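Local structure of glucose-inhibited division protein A-related protein, probable oxidoreductase (Thermus thermophilus, 2CUL) at residues T33-L36 / D37-M40; L150-L153 / S154-F158. The protein binds flavin-adenine dinucleotide (FAD) through a Rossmann fold and is probably an oxidoreductase related to the glucose-inhibited division protein GidA. One frame throughout, in Å; residues are numbered along the deposited sequence.

Contact 1: T33-L36 / D37-M40; sequences TQSL and DAVM. With FAD (flavin-adenine dinucleotide), chain B.
T33 turns OG1 anti to its own backbone N (chi1 -153°), which sets CG2 between N and the carbonyl carbon. On V39, chi1 of 171° places CG2 beside the backbone N. The two methyls therefore meet, T33 CG2 to V39 CG2 at 4.1 Å, with the side chains crossing at about a right angle. V39 CG2 also rests on the L36 backbone, 3.3 Å from L36 O. From L36 to A38 the chain makes a 3-10 turn. A38 N donates to S35 O at 3.0 Å, from well above the carbonyl plane. The next bond, V39 N to L36 O, is weak; H71 also donates to L36 O from helix 67-79.

The FAD side is served by T33 and Q34. T33 OG1 is hydrogen-bonded to the backbone N of A11, within the glycine-rich turn after the first strand. It lies 3.4 Å from FAD O3B. Q34 N sits 3.1 Å from adenine N3A. The Q34 side chain starts with CG in the cramped place between N and the carbonyl carbon (chi1 58°), then runs extended past ribose O2B and across a face of the adenine. CG comes within 3.1 Å of ribose O2B. The amide is tilted against the adenine plane with OE1 leading, 3.2 Å from C5A, and NE2 farther from the ring. An alanine here is likely to lose the amide over the adenine face and the CG contact with O2B, opening a gap beside the base.

T33 ends the second strand of the Rossmann beta-alpha-beta unit, where nucleotide folds commonly meet the adenosine ribose. Q34 N, Q34 OE1 and T33 OG1 offer neutral polar groups to an uncharged adenosine, so the pair probably recognises it by shape and polar contact.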
loop_
_atom_site.group_PDB
_atom_site.type_symbol
_atom_site.label_atom_id
_atom_site.label_comp_id
_atom_site.label_asym_id
_atom_site.label_seq_id
_atom_site.Cartn_x
_atom_site.Cartn_y
_atom_site.Cartn_z
ATOM N N THR A 33 8.205 -2.097 -1.927
ATOM C CA THR A 33 7.164 -2.434 -2.891
ATOM C C THR A 33 7.679 -3.488 -3.875
ATOM O O THR A 33 8.844 -3.467 -4.266
ATOM C CB THR A 33 6.667 -1.140 -3.598
ATOM O OG1 THR A 33 5.313 -1.320 -4.025
ATOM C CG2 THR A 33 7.556 -0.780 -4.784
ATOM N N GLN A 34 6.814 -4.424 -4.263
ATOM C CA GLN A 34 7.241 -5.511 -5.141
ATOM C C GLN A 34 7.697 -5.144 -6.540
ATOM O O GLN A 34 8.534 -5.840 -7.117
ATOM C CB GLN A 34 6.161 -6.597 -5.223
ATOM C CG GLN A 34 4.805 -6.154 -5.713
ATOM C CD GLN A 34 3.754 -7.230 -5.483
ATOM O OE1 GLN A 34 3.869 -8.027 -4.553
ATOM N NE2 GLN A 34 2.723 -7.250 -6.317
ATOM N N SER A 35 7.163 -4.063 -7.091
ATOM C CA SER A 35 7.560 -3.650 -8.430
ATOM C C SER A 35 7.693 -2.139 -8.521
ATOM O O SER A 35 6.705 -1.420 -8.404
ATOM C CB SER A 35 6.538 -4.125 -9.461
ATOM O OG SER A 35 6.922 -3.714 -10.763
ATOM N N LEU A 36 8.914 -1.654 -8.724
ATOM C CA LEU A 36 9.118 -0.213 -8.833
ATOM C C LEU A 36 8.414 0.327 -10.070
ATOM O O LEU A 36 8.024 1.496 -10.105
ATOM C CB LEU A 36 10.612 0.116 -8.893
ATOM C CG LEU A 36 11.375 -0.115 -7.583
ATOM C CD1 LEU A 36 12.846 0.177 -7.818
ATOM C CD2 LEU A 36 10.828 0.784 -6.476
ATOM N N ASP A 37 8.222 -0.527 -11.074
ATOM C CA ASP A 37 7.556 -0.110 -12.304
ATOM C C ASP A 37 6.045 0.026 -12.139
ATOM O O ASP A 37 5.340 0.357 -13.096
ATOM C CB ASP A 37 7.844 -1.099 -13.440
ATOM C CG ASP A 37 9.327 -1.308 -13.670
ATOM O OD1 ASP A 37 10.069 -0.304 -13.722
ATOM O OD2 ASP A 37 9.748 -2.475 -13.808
ATOM N N ALA A 38 5.547 -0.223 -10.932
ATOM C CA ALA A 38 4.112 -0.121 -10.672
ATOM C C ALA A 38 3.786 0.893 -9.579
ATOM O O ALA A 38 2.633 1.019 -9.171
ATOM C CB ALA A 38 3.549 -1.490 -10.297
ATOM N N VAL A 39 4.802 1.607 -9.098
ATOM C CA VAL A 39 4.597 2.612 -8.059
ATOM C C VAL A 39 3.505 3.604 -8.456
ATOM O O VAL A 39 3.582 4.231 -9.506
ATOM C CB VAL A 39 5.901 3.403 -7.787
ATOM C CG1 VAL A 39 5.626 4.587 -6.875
ATOM C CG2 VAL A 39 6.931 2.486 -7.160
ATOM N N MET A 40 2.486 3.740 -7.612
ATOM C CA MET A 40 1.398 4.681 -7.880
ATOM C C MET A 40 0.736 4.506 -9.243
ATOM O O MET A 40 0.305 5.484 -9.855
ATOM C CB MET A 40 1.920 6.114 -7.755
ATOM C CG MET A 40 2.229 6.547 -6.343
ATOM S SD MET A 40 0.726 6.888 -5.422
ATOM C CE MET A 40 0.304 8.531 -6.066
HETATM P PA FAD B . -2.487 0.133 -4.669
HETATM O O1A FAD B . -2.952 -0.987 -5.503
HETATM O O2A FAD B . -2.472 1.510 -5.229
HETATM O O5B FAD B . -1.012 -0.174 -4.147
HETATM C C5B FAD B . -0.710 -1.436 -3.549
HETATM C C4B FAD B . 0.796 -1.618 -3.697
HETATM O O4B FAD B . 1.176 -2.682 -2.825
HETATM C C3B FAD B . 1.253 -2.028 -5.111
HETATM O O3B FAD B . 2.315 -1.224 -5.579
HETATM C C2B FAD B . 1.624 -3.472 -4.942
HETATM O O2B FAD B . 2.525 -3.994 -5.890
HETATM C C1B FAD B . 2.131 -3.485 -3.503
HETATM N N9A FAD B . 2.145 -4.797 -2.861
HETATM C C8A FAD B . 1.072 -5.633 -2.657
HETATM N N7A FAD B . 1.419 -6.756 -2.040
HETATM C C5A FAD B . 2.780 -6.632 -1.836
HETATM C C6A FAD B . 3.727 -7.492 -1.231
HETATM N N6A FAD B . 3.426 -8.668 -0.709
HETATM N N1A FAD B . 5.043 -7.060 -1.187
HETATM C C2A FAD B . 5.387 -5.839 -1.722
HETATM N N3A FAD B . 4.523 -4.973 -2.315
HETATM C C4A FAD B . 3.237 -5.417 -2.347
HETATM N N1 FAD B . -10.276 4.034 -7.731
HETATM C C2 FAD B . -10.390 5.157 -8.517
HETATM O O2 FAD B . -10.396 6.262 -8.031
HETATM N N3 FAD B . -10.499 4.994 -9.907
HETATM C C4 FAD B . -10.503 3.773 -10.548
HETATM O O4 FAD B . -10.602 3.702 -11.792
HETATM C C4X FAD B . -10.389 2.622 -9.741
HETATM N N5 FAD B . -10.395 1.358 -10.314
HETATM C C5X FAD B . -10.285 0.226 -9.528
HETATM C C6 FAD B . -10.293 -1.033 -10.128
HETATM C C7 FAD B . -10.178 -2.220 -9.382
HETATM C C7M FAD B . -10.188 -3.548 -10.098
HETATM C C8 FAD B . -10.047 -2.114 -7.951
HETATM C C8M FAD B . -9.910 -3.334 -7.079
HETATM C C9 FAD B . -10.043 -0.844 -7.325
HETATM C C9A FAD B . -10.160 0.348 -8.088
HETATM N N10 FAD B . -10.159 1.660 -7.495
HETATM C C10 FAD B . -10.275 2.794 -8.320
HETATM C "C1'" FAD B . -10.051 1.864 -5.994
HETATM C "C2'" FAD B . -8.721 2.380 -5.401
HETATM O "O2'" FAD B . -8.604 3.756 -5.649
HETATM C "C3'" FAD B . -7.487 1.656 -5.977
HETATM O "O3'" FAD B . -7.556 0.251 -5.740
HETATM C "C4'" FAD B . -6.161 2.138 -5.355
HETATM O "O4'" FAD B . -5.046 1.673 -6.111
HETATM C "C5'" FAD B . -6.081 1.637 -3.899
HETATM O "O5'" FAD B . -4.873 2.120 -3.291
HETATM P P FAD B . -3.947 1.206 -2.385
HETATM O O1P FAD B . -2.869 2.105 -1.939
HETATM O O2P FAD B . -4.747 0.534 -1.305
HETATM O O3P FAD B . -3.398 0.081 -3.339
#

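Contact 2: L150-L153 / S154-F158; sequences LEDL and SRLGF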
loop_
_atom_site.group_PDB
_atom_site.type_symbol
_atom_site.label_atom_id
_atom_site.label_comp_id
_atom_site.label_asym_id
_atom_site.label_seq_id
_atom_site.Cartn_x
_atom_site.Cartn_y
_atom_site.Cartn_z
ATOM N N LEU A 150 -0.542 -13.262 2.019
ATOM C CA LEU A 150 -1.881 -13.647 2.449
ATOM C C LEU A 150 -1.826 -14.956 3.231
ATOM O O LEU A 150 -2.491 -15.107 4.257
ATOM C CB LEU A 150 -2.816 -13.818 1.249
ATOM C CG LEU A 150 -4.192 -14.404 1.606
ATOM C CD1 LEU A 150 -4.919 -13.468 2.562
ATOM C CD2 LEU A 150 -5.007 -14.614 0.337
ATOM N N GLU A 151 -1.038 -15.907 2.737
ATOM C CA GLU A 151 -0.909 -17.198 3.401
ATOM C C GLU A 151 -0.372 -17.013 4.815
ATOM O O GLU A 151 -0.865 -17.635 5.757
ATOM C CB GLU A 151 0.021 -18.118 2.604
ATOM C CG GLU A 151 0.251 -19.493 3.230
ATOM C CD GLU A 151 -1.043 -20.217 3.560
ATOM O OE1 GLU A 151 -2.195 -20.178 2.970
ATOM O OE2 GLU A 151 -0.758 -21.272 4.276
ATOM N N ASP A 152 0.629 -16.151 4.968
ATOM C CA ASP A 152 1.205 -15.922 6.286
ATOM C C ASP A 152 0.188 -15.265 7.214
ATOM O O ASP A 152 0.029 -15.681 8.360
ATOM C CB ASP A 152 2.454 -15.042 6.191
ATOM C CG ASP A 152 3.296 -15.101 7.452
ATOM O OD1 ASP A 152 3.752 -16.211 7.799
ATOM O OD2 ASP A 152 3.499 -14.051 8.100
ATOM N N LEU A 153 -0.498 -14.239 6.718
ATOM C CA LEU A 153 -1.499 -13.552 7.525
ATOM C C LEU A 153 -2.608 -14.524 7.929
ATOM O O LEU A 153 -3.077 -14.503 9.067
ATOM C CB LEU A 153 -2.085 -12.367 6.748
ATOM C CG LEU A 153 -1.103 -11.230 6.448
ATOM C CD1 LEU A 153 -1.728 -10.262 5.453
ATOM C CD2 LEU A 153 -0.728 -10.514 7.734
ATOM N N SER A 154 -3.014 -15.381 6.995
ATOM C CA SER A 154 -4.063 -16.365 7.261
ATOM C C SER A 154 -3.592 -17.360 8.318
ATOM O O SER A 154 -4.340 -17.709 9.235
ATOM C CB SER A 154 -4.424 -17.116 5.977
ATOM O OG SER A 154 -4.898 -16.223 4.983
ATOM N N ARG A 155 -2.351 -17.817 8.188
ATOM C CA ARG A 155 -1.797 -18.764 9.150
ATOM C C ARG A 155 -1.743 -18.164 10.547
ATOM O O ARG A 155 -1.915 -18.870 11.539
ATOM C CB ARG A 155 -0.388 -19.193 8.741
ATOM C CG ARG A 155 -0.328 -20.071 7.512
ATOM C CD ARG A 155 1.079 -20.610 7.327
ATOM N NE ARG A 155 1.199 -21.442 6.137
ATOM C CZ ARG A 155 2.323 -22.043 5.763
ATOM N NH1 ARG A 155 3.424 -21.904 6.492
ATOM N NH2 ARG A 155 2.346 -22.782 4.662
ATOM N N LEU A 156 -1.504 -16.859 10.626
ATOM C CA LEU A 156 -1.423 -16.181 11.912
ATOM C C LEU A 156 -2.792 -15.964 12.541
ATOM O O LEU A 156 -2.888 -15.574 13.703
ATOM C CB LEU A 156 -0.692 -14.840 11.760
ATOM C CG LEU A 156 0.779 -14.948 11.341
ATOM C CD1 LEU A 156 1.356 -13.559 11.114
ATOM C CD2 LEU A 156 1.569 -15.685 12.414
ATOM N N GLY A 157 -3.848 -16.210 11.769
ATOM C CA GLY A 157 -5.194 -16.058 12.297
ATOM C C GLY A 157 -6.011 -14.876 11.806
ATOM O O GLY A 157 -7.182 -14.744 12.164
ATOM N N PHE A 158 -5.416 -14.012 10.991
ATOM C CA PHE A 158 -6.146 -12.854 10.485
ATOM C C PHE A 158 -7.367 -13.245 9.657
ATOM O O PHE A 158 -7.322 -14.191 8.871
ATOM C CB PHE A 158 -5.218 -11.970 9.649
ATOM C CG PHE A 158 -4.264 -11.156 10.469
ATOM C CD1 PHE A 158 -4.669 -9.956 11.048
ATOM C CD2 PHE A 158 -2.960 -11.595 10.676
ATOM C CE1 PHE A 158 -3.785 -9.203 11.819
ATOM C CE2 PHE A 158 -2.070 -10.852 11.447
ATOM C CZ PHE A 158 -2.484 -9.652 12.018
#
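L153 and F158 form the tight side of this helix end. Their side chains cross at a slant, with L153 CD2 3.8 Å from F158 CD2. L153 O lies at the edge of the F158 ring, in its plane, and accepts from F158 N at 3.1 Å. G157 N bonds back to S154 O. With G157 at positive phi (108°), this is a Schellman motif, and the L153–F158 contact is the apolar pair that often accompanies it. At this phi the missing side chain spares the backbone a clash with L156 O. Farther in, L153 packs on L94, F160 and F183, while L150 reaches F160 and L181.

S154 bends its hydroxyl back along the helix. Both S154 N and S154 OG donate to L150 O, each at 2.8 Å.

The solvent side is looser. E151 and R155 are both exposed and join one turn apart. The glutamate bends at chi2 and the arginine runs extended from CG to NE. R155 NE donates to E151 OE2 at 2.7 Å; OE2 receives it on its anti lone pair, the one away from the other carboxylate oxygen. OE2 lies near the guanidinium plane, but carboxylate and guanidinium are turned 90° apart. The grip is thus a single bond, not a two-pronged one. D152 instead turns to R105 and L94 N. The buried face is fixed by the cap and apolar contacts, while the exposed ion pair is probably weakened by water.

Contact 1 comes first along the chain, in the loop between strand 29-33 and helix 55-59. Contact 2 follows much later, at the end of helix 148-155. Their centres are 23 Å apart, and their nearest atoms are about 9 Å apart, so they do not touch. Strand 84-97 of the seven-stranded mixed sheet connects them. Contact 1 meets it at L86, Q88 and T90, and contact 2 at L94 and L96. Helix 148-155 also packs on strands 160-167 and 176-183 of the four-stranded antiparallel sheet. Contact 1 thus belongs to the FAD pocket, whereas contact 2 packs against strands of both sheets, its L153 side chain about 8 Å from FAD.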